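CurF (Lyngbya majuscula, PDB 5DP2) probably uses NADPH to form the cyclopropane ring of curacin A, as an unusual member of the enoyl reductase family of polyketide synthases. Local coordinates at residues T145-Y148 against G149-L153; Q97-V100 against G101-V104; V53-L57 against G58-E62. One frame throughout, in Å; residues are numbered along the deposited sequence.

Contact 1: residues T145-Y148 against G149-L153; sequences TAYY and GLHNL. With NAP (NADP nicotinamide-adenine-dinucleotide phosphate), chain B.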
# COMPACT_ATOMS: atom_id res chain seq x y z
N THR A 145 5.73 -1.37 -0.40
CA THR A 145 5.42 -2.69 0.17
C THR A 145 5.88 -3.80 -0.77
O THR A 145 6.55 -4.75 -0.35
CB THR A 145 3.90 -2.78 0.41
OG1 THR A 145 3.50 -1.80 1.37
CG2 THR A 145 3.50 -4.14 0.97
N ALA A 146 5.49 -3.69 -2.04
CA ALA A 146 5.82 -4.75 -2.99
C ALA A 146 7.34 -4.84 -3.22
O ALA A 146 7.88 -5.94 -3.37
CB ALA A 146 5.07 -4.55 -4.28
N TYR A 147 8.03 -3.71 -3.27
CA TYR A 147 9.48 -3.73 -3.48
C TYR A 147 10.19 -4.33 -2.29
O TYR A 147 11.09 -5.17 -2.43
CB TYR A 147 9.99 -2.31 -3.76
CG TYR A 147 11.45 -2.27 -4.16
CD1 TYR A 147 11.83 -2.48 -5.47
CD2 TYR A 147 12.44 -2.00 -3.24
CE1 TYR A 147 13.16 -2.42 -5.86
CE2 TYR A 147 13.78 -1.97 -3.61
CZ TYR A 147 14.13 -2.18 -4.93
OH TYR A 147 15.45 -2.14 -5.34
N TYR A 148 9.82 -3.90 -1.07
CA TYR A 148 10.45 -4.47 0.11
C TYR A 148 10.27 -5.98 0.15
O TYR A 148 11.21 -6.73 0.41
CB TYR A 148 9.91 -3.78 1.37
CG TYR A 148 10.59 -4.24 2.61
CD1 TYR A 148 11.96 -4.07 2.79
CD2 TYR A 148 9.87 -4.83 3.64
CE1 TYR A 148 12.60 -4.47 3.94
CE2 TYR A 148 10.50 -5.23 4.81
CZ TYR A 148 11.87 -5.05 4.97
OH TYR A 148 12.51 -5.45 6.12
N GLY A 149 9.04 -6.44 -0.09
CA GLY A 149 8.78 -7.87 -0.05
C GLY A 149 9.50 -8.65 -1.15
O GLY A 149 10.11 -9.69 -0.88
N LEU A 150 9.33 -8.21 -2.40
CA LEU A 150 9.86 -8.98 -3.54
C LEU A 150 11.37 -8.86 -3.71
O LEU A 150 12.02 -9.83 -4.08
CB LEU A 150 9.17 -8.57 -4.83
CG LEU A 150 7.67 -8.89 -4.95
CD1 LEU A 150 7.10 -8.20 -6.15
CD2 LEU A 150 7.40 -10.38 -5.00
N HIS A 151 11.90 -7.65 -3.51
CA HIS A 151 13.32 -7.40 -3.71
C HIS A 151 14.11 -7.62 -2.43
O HIS A 151 14.98 -8.47 -2.36
CB HIS A 151 13.54 -6.00 -4.28
CG HIS A 151 14.98 -5.62 -4.43
ND1 HIS A 151 15.69 -4.97 -3.44
CD2 HIS A 151 15.84 -5.77 -5.46
CE1 HIS A 151 16.93 -4.76 -3.84
NE2 HIS A 151 17.05 -5.23 -5.06
N ASN A 152 13.82 -6.86 -1.37
CA ASN A 152 14.69 -6.92 -0.19
C ASN A 152 14.60 -8.26 0.53
O ASN A 152 15.60 -8.79 0.98
CB ASN A 152 14.37 -5.80 0.80
CG ASN A 152 14.77 -4.42 0.31
OD1 ASN A 152 14.50 -4.07 -0.81
ND2 ASN A 152 15.29 -3.61 1.22
N LEU A 153 13.38 -8.77 0.69
CA LEU A 153 13.16 -9.98 1.48
C LEU A 153 13.27 -11.25 0.65
O LEU A 153 14.15 -12.08 0.89
CB LEU A 153 11.83 -9.92 2.26
CG LEU A 153 11.74 -8.74 3.28
CD1 LEU A 153 10.40 -8.81 3.98
CD2 LEU A 153 12.91 -8.73 4.25
PA NAP B . -6.36 -3.77 -2.35
O1A NAP B . -6.53 -2.72 -3.40
O2A NAP B . -5.49 -4.94 -2.63
O5B NAP B . -7.83 -4.24 -1.93
C5B NAP B . -8.04 -5.46 -1.21
C4B NAP B . -7.90 -6.70 -2.07
O4B NAP B . -8.30 -7.81 -1.31
C3B NAP B . -8.72 -6.67 -3.33
O3B NAP B . -7.82 -6.67 -4.44
C2B NAP B . -9.58 -7.94 -3.28
O2B NAP B . -9.62 -8.75 -4.43
C1B NAP B . -8.91 -8.77 -2.21
N9A NAP B . -9.82 -9.56 -1.39
C8A NAP B . -10.50 -9.13 -0.27
N7A NAP B . -11.25 -10.13 0.24
C5A NAP B . -11.04 -11.20 -0.54
C6A NAP B . -11.51 -12.55 -0.56
N6A NAP B . -12.37 -12.97 0.39
N1A NAP B . -11.07 -13.36 -1.51
C2A NAP B . -10.22 -12.90 -2.44
N3A NAP B . -9.71 -11.67 -2.53
C4A NAP B . -10.14 -10.83 -1.60
O3 NAP B . -5.87 -3.09 -0.98
PN NAP B . -4.41 -2.59 -0.56
O1N NAP B . -4.58 -1.34 0.21
O2N NAP B . -3.48 -2.60 -1.74
O5D NAP B . -3.99 -3.71 0.46
C5D NAP B . -3.77 -5.05 -0.02
C4D NAP B . -3.77 -6.04 1.17
O4D NAP B . -2.50 -5.98 1.77
C3D NAP B . -4.77 -5.70 2.29
O3D NAP B . -5.13 -6.93 2.94
C2D NAP B . -3.97 -4.79 3.19
O2D NAP B . -4.49 -4.83 4.52
C1D NAP B . -2.59 -5.38 3.08
N1N NAP B . -1.40 -4.50 3.15
C2N NAP B . -0.42 -4.77 4.04
C3N NAP B . 0.73 -4.00 4.15
C7N NAP B . 1.78 -4.35 5.14
O7N NAP B . 2.64 -3.51 5.31
N7N NAP B . 1.71 -5.55 5.78
C4N NAP B . 0.88 -2.89 3.30
C5N NAP B . -0.14 -2.63 2.39
C6N NAP B . -1.28 -3.44 2.32
P2B NAP B . -10.45 -8.40 -5.75
O1X NAP B . -9.77 -7.19 -6.38
O2X NAP B . -10.32 -9.65 -6.56
O3X NAP B . -11.87 -8.09 -5.31
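The carbonyl O of Tyr147 is gripped by two backbone N-H groups: His151 N lies 2.8 Å from Tyr147 O, while Asn152 N makes a weak, longer bond to the same atom. Here the helix widens into a pi-type turn, confirmed by Leu153 N bonding to Tyr148 O at 3.0 Å, five residues back. The rings of Tyr147 and His151 form an offset stack, centroids 4.5 Å apart and planes at 16°; one helical turn apart and both with CG anti to the backbone N (chi1 -173° and 176°), they point the same way. The imidazole is kept from turning by its ND1, which donates almost straight to Asn152 OD1 at 3.0 Å, although it reaches that oxygen from above the amide plane. Leucine suits position 153, where its branched CG lies over one face of the Tyr148 ring and CD1 approaches Tyr148 CE2. At the other end Thr145, whose hydroxyl bonds back to Met141 O, brings OG1 to 3.4 Å from C4N of the NADP nicotinamide. Helix 140-153 packs against three others: Ala146 and Leu150 on helix 170-181, Tyr148 on helix 281-287, and Tyr147 on helix 290-305, its OH hydrogen-bonded to Asp298 OD2.

Contact 2: residues Q97-V100 against G101-V104; sequences QWKV and GDEV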
# COMPACT_ATOMS: atom_id res chain seq x y z
N GLN A 97 16.17 22.03 3.33
CA GLN A 97 15.98 20.89 2.41
C GLN A 97 14.86 21.11 1.39
O GLN A 97 14.87 20.53 0.31
CB GLN A 97 15.72 19.59 3.20
CG GLN A 97 15.61 18.34 2.33
CD GLN A 97 15.44 17.05 3.12
OE1 GLN A 97 15.59 17.02 4.34
NE2 GLN A 97 15.13 15.96 2.41
N TRP A 98 13.86 21.88 1.77
CA TRP A 98 12.67 22.10 0.96
C TRP A 98 12.38 23.59 0.92
O TRP A 98 12.75 24.33 1.84
CB TRP A 98 11.46 21.36 1.57
CG TRP A 98 11.67 19.88 1.66
CD1 TRP A 98 11.88 19.15 2.79
CD2 TRP A 98 11.69 18.95 0.58
NE1 TRP A 98 12.07 17.83 2.48
CE2 TRP A 98 11.93 17.68 1.12
CE3 TRP A 98 11.50 19.06 -0.80
CZ2 TRP A 98 12.03 16.54 0.34
CZ3 TRP A 98 11.59 17.91 -1.58
CH2 TRP A 98 11.84 16.68 -1.00
N LYS A 99 11.68 24.00 -0.14
CA LYS A 99 11.27 25.39 -0.29
C LYS A 99 9.84 25.46 -0.84
O LYS A 99 9.32 24.51 -1.43
CB LYS A 99 12.25 26.13 -1.20
CG LYS A 99 12.20 25.67 -2.62
CD LYS A 99 13.43 26.15 -3.39
CE LYS A 99 13.34 25.80 -4.85
NZ LYS A 99 13.38 24.33 -5.11
N VAL A 100 9.22 26.62 -0.65
CA VAL A 100 7.87 26.83 -1.12
C VAL A 100 7.77 26.52 -2.62
O VAL A 100 8.61 26.97 -3.40
CB VAL A 100 7.41 28.27 -0.80
CG1 VAL A 100 6.10 28.60 -1.49
CG2 VAL A 100 7.28 28.49 0.70
N GLY A 101 6.77 25.73 -2.99
CA GLY A 101 6.51 25.33 -4.35
C GLY A 101 7.02 23.95 -4.71
O GLY A 101 6.63 23.40 -5.75
N ASP A 102 7.88 23.35 -3.88
CA ASP A 102 8.34 22.01 -4.16
C ASP A 102 7.16 21.02 -4.11
O ASP A 102 6.31 21.10 -3.24
CB ASP A 102 9.40 21.59 -3.15
CG ASP A 102 10.76 22.27 -3.31
OD1 ASP A 102 11.05 22.85 -4.39
OD2 ASP A 102 11.58 22.15 -2.35
N GLU A 103 7.17 20.06 -5.02
CA GLU A 103 6.14 19.02 -5.09
C GLU A 103 6.69 17.74 -4.48
O GLU A 103 7.81 17.29 -4.81
CB GLU A 103 5.69 18.81 -6.53
CG GLU A 103 5.04 20.05 -7.12
CD GLU A 103 4.53 19.87 -8.52
OE1 GLU A 103 4.98 18.92 -9.18
OE2 GLU A 103 3.68 20.67 -8.93
N VAL A 104 5.91 17.15 -3.56
CA VAL A 104 6.40 16.08 -2.72
C VAL A 104 5.41 14.91 -2.59
O VAL A 104 4.18 15.09 -2.66
CB VAL A 104 6.76 16.60 -1.30
CG1 VAL A 104 7.95 17.56 -1.41
CG2 VAL A 104 5.58 17.27 -0.61
O HOH W 1 14.15 22.43 -2.88
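With its CG set between the backbone N and the carbonyl carbon (chi1 68°) and a bend at chi4 (-66°), Lys99 curls its amino group round to the carboxylate of Asp102, whose own CG stands beside its backbone N. The two residues are the ends of a type II beta turn, closed by Asp102 N donating to Lys99 O at 3.1 Å; the turn leads into strand 103-107 of the GroES-like domain. Gly101 fits the third position because a side chain there would collide with Val100 O. Aspartate is short enough to fold back on the turn and has an oxygen for each task. Its OD1 takes Lys99 NZ at 2.9 Å on the syn lone pair, forming a salt bridge; its OD2 accepts the backbone N-H of Lys99 at 2.9 Å, met from above the carboxylate plane. A water joins the same pair, donating to Asp102 OD2 and accepting from Lys99 NZ. With an alanine in place of Asp102, the Lys99 ammonium would probably lose its charged mate and the Lys99 N-H its acceptor, setting the lysine chain free to turn. Beside the turn, Trp98 offers a broad apolar surface toward the sheet while its NE1 bonds Pro121 O. Asp102 OD2 lies at the edge of the indole, near its plane. Buried Val104 serves the face instead: its CG1 sits 4.0 Å from the centroid of the Trp98 six-membered ring, 24° off the normal, with CZ3 the nearest ring atom at 3.7 Å.

Contact 3: residues V53-L57 against G58-E62; sequences VLNVL and GIFQE
Leu54, Leu57 and Ile59 form a small apolar cluster where helix 50-57 gives way to loop. The Leu54 methyl CD2 meets Ile59 CG2 at 4.0 Å, the two chains crossing at a slant, whereas Leu57 and Ile59 run alongside each other and bring Leu57 CB to 3.9 Å from Ile59 CD1. Isoleucine suits this place: its CG2 meets Leu54, while CD1 reaches Leu57 and also nears Leu54. Leu54 CB also rests against Phe60 CB, but the phenyl ring leads away from there to a cation-pi contact with Arg51.

Outward from this cluster the backbone turns. Ile59 N donates to Leu54 O at 2.9 Å, a bond spanning five residues, and Phe60 N adds a weak one to the same oxygen. Gly58 N bonds Asn55 O from above the carbonyl plane. At its positive phi (78°) a side chain on Gly58 would run into Leu57 O, so glycine fits the reversal.

The polar edge belongs to Asn55. With CG anti to its carbonyl carbon (chi1 -69°), the side chain reaches over the returning loop and spends both hydrogens of ND2, each close to the amide plane: one goes to Phe60 O at 3.0 Å, the other to the anti lone pair of Glu62 OE2 at 2.9 Å. These two bonds fix the rotation of the amide, and OD1 accepts from Arg67. Buried Glu62 OE2 is further held by a salt bridge to Arg51, which probably stabilises its negative charge. A water donates to both Asn55 O and Phe60 O, bridging the helix end and the loop. Positive phi at Gly58 and paired bonds into the last turn define a Schellman motif, here ending helix 50-57 of the GroES-like domain near the NADP site.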
# COMPACT_ATOMS: atom_id res chain seq x y z
N VAL A 53 -10.06 1.24 5.49
CA VAL A 53 -11.41 0.67 5.51
C VAL A 53 -11.60 -0.21 6.75
O VAL A 53 -12.57 -0.06 7.48
CB VAL A 53 -11.69 -0.11 4.19
CG1 VAL A 53 -13.02 -0.83 4.26
CG2 VAL A 53 -11.65 0.82 2.98
N LEU A 54 -10.64 -1.09 7.01
CA LEU A 54 -10.72 -1.96 8.18
C LEU A 54 -10.72 -1.12 9.46
O LEU A 54 -11.40 -1.47 10.44
CB LEU A 54 -9.55 -2.95 8.21
CG LEU A 54 -9.39 -3.90 7.02
CD1 LEU A 54 -8.19 -4.80 7.27
CD2 LEU A 54 -10.66 -4.70 6.79
N ASN A 55 -9.97 -0.02 9.47
CA ASN A 55 -9.94 0.85 10.65
C ASN A 55 -11.32 1.46 10.91
O ASN A 55 -11.84 1.41 12.05
CB ASN A 55 -8.99 2.05 10.44
CG ASN A 55 -7.50 1.73 10.37
OD1 ASN A 55 -6.77 2.53 9.78
ND2 ASN A 55 -7.04 0.65 10.99
N VAL A 56 -11.95 2.05 9.89
CA VAL A 56 -13.24 2.70 10.10
C VAL A 56 -14.29 1.69 10.59
O VAL A 56 -15.10 2.02 11.45
CB VAL A 56 -13.74 3.43 8.84
CG1 VAL A 56 -15.13 4.03 9.06
CG2 VAL A 56 -12.77 4.55 8.44
N LEU A 57 -14.26 0.49 10.02
CA LEU A 57 -15.23 -0.56 10.36
C LEU A 57 -14.97 -1.22 11.70
O LEU A 57 -15.81 -1.99 12.17
CB LEU A 57 -15.24 -1.60 9.24
CG LEU A 57 -15.75 -1.09 7.88
CD1 LEU A 57 -15.62 -2.20 6.85
CD2 LEU A 57 -17.18 -0.55 7.95
N GLY A 58 -13.84 -0.94 12.33
CA GLY A 58 -13.49 -1.56 13.60
C GLY A 58 -12.96 -2.99 13.50
O GLY A 58 -12.99 -3.72 14.48
N ILE A 59 -12.47 -3.39 12.32
CA ILE A 59 -11.95 -4.73 12.09
C ILE A 59 -10.46 -4.80 12.49
O ILE A 59 -9.99 -5.84 13.00
CB ILE A 59 -12.18 -5.15 10.61
CG1 ILE A 59 -13.69 -5.24 10.35
CG2 ILE A 59 -11.50 -6.48 10.30
CD1 ILE A 59 -14.12 -5.34 8.90
N PHE A 60 -9.71 -3.73 12.23
CA PHE A 60 -8.30 -3.62 12.62
C PHE A 60 -8.16 -2.31 13.36
O PHE A 60 -8.48 -1.25 12.80
CB PHE A 60 -7.34 -3.65 11.42
CG PHE A 60 -5.88 -3.75 11.80
CD1 PHE A 60 -5.16 -2.65 12.26
CD2 PHE A 60 -5.23 -4.96 11.70
CE1 PHE A 60 -3.84 -2.76 12.66
CE2 PHE A 60 -3.90 -5.07 12.09
CZ PHE A 60 -3.20 -3.97 12.56
N GLN A 61 -7.66 -2.36 14.59
CA GLN A 61 -7.48 -1.14 15.38
C GLN A 61 -6.02 -0.68 15.36
O GLN A 61 -5.12 -1.47 15.70
CB GLN A 61 -7.94 -1.33 16.82
CG GLN A 61 -7.93 -0.01 17.55
CD GLN A 61 -8.53 -0.14 18.92
OE1 GLN A 61 -7.81 -0.04 19.93
NE2 GLN A 61 -9.85 -0.33 18.98
N GLU A 62 -5.78 0.55 14.92
CA GLU A 62 -4.40 1.03 14.93
C GLU A 62 -3.84 1.09 16.34
O GLU A 62 -4.52 1.54 17.28
CB GLU A 62 -4.33 2.44 14.32
CG GLU A 62 -4.67 2.47 12.84
CD GLU A 62 -3.72 1.66 12.02
OE1 GLU A 62 -2.49 1.89 12.14
OE2 GLU A 62 -4.17 0.78 11.23
O HOH W 2 -10.42 0.36 14.21

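All three contacts are local, each within one continuous run of chain, yet their settings differ. Contact 2 lies at the surface, its centre about 24 Å from the centre of the chain, whereas contacts 1 and 3 are partly buried on opposite sides of that centre. Contacts 2 and 3 belong to the GroES-like domain, one leading into a strand and the other ending a helix; contact 1 lies wholly within a helix whose residue Thr145 reaches the cofactor. Chemistry follows place: aromatic stacking along one helix in contact 1, an ion pair with water over an exposed turn in contact 2, and an amide tying loop to helix in contact 3. None touches another.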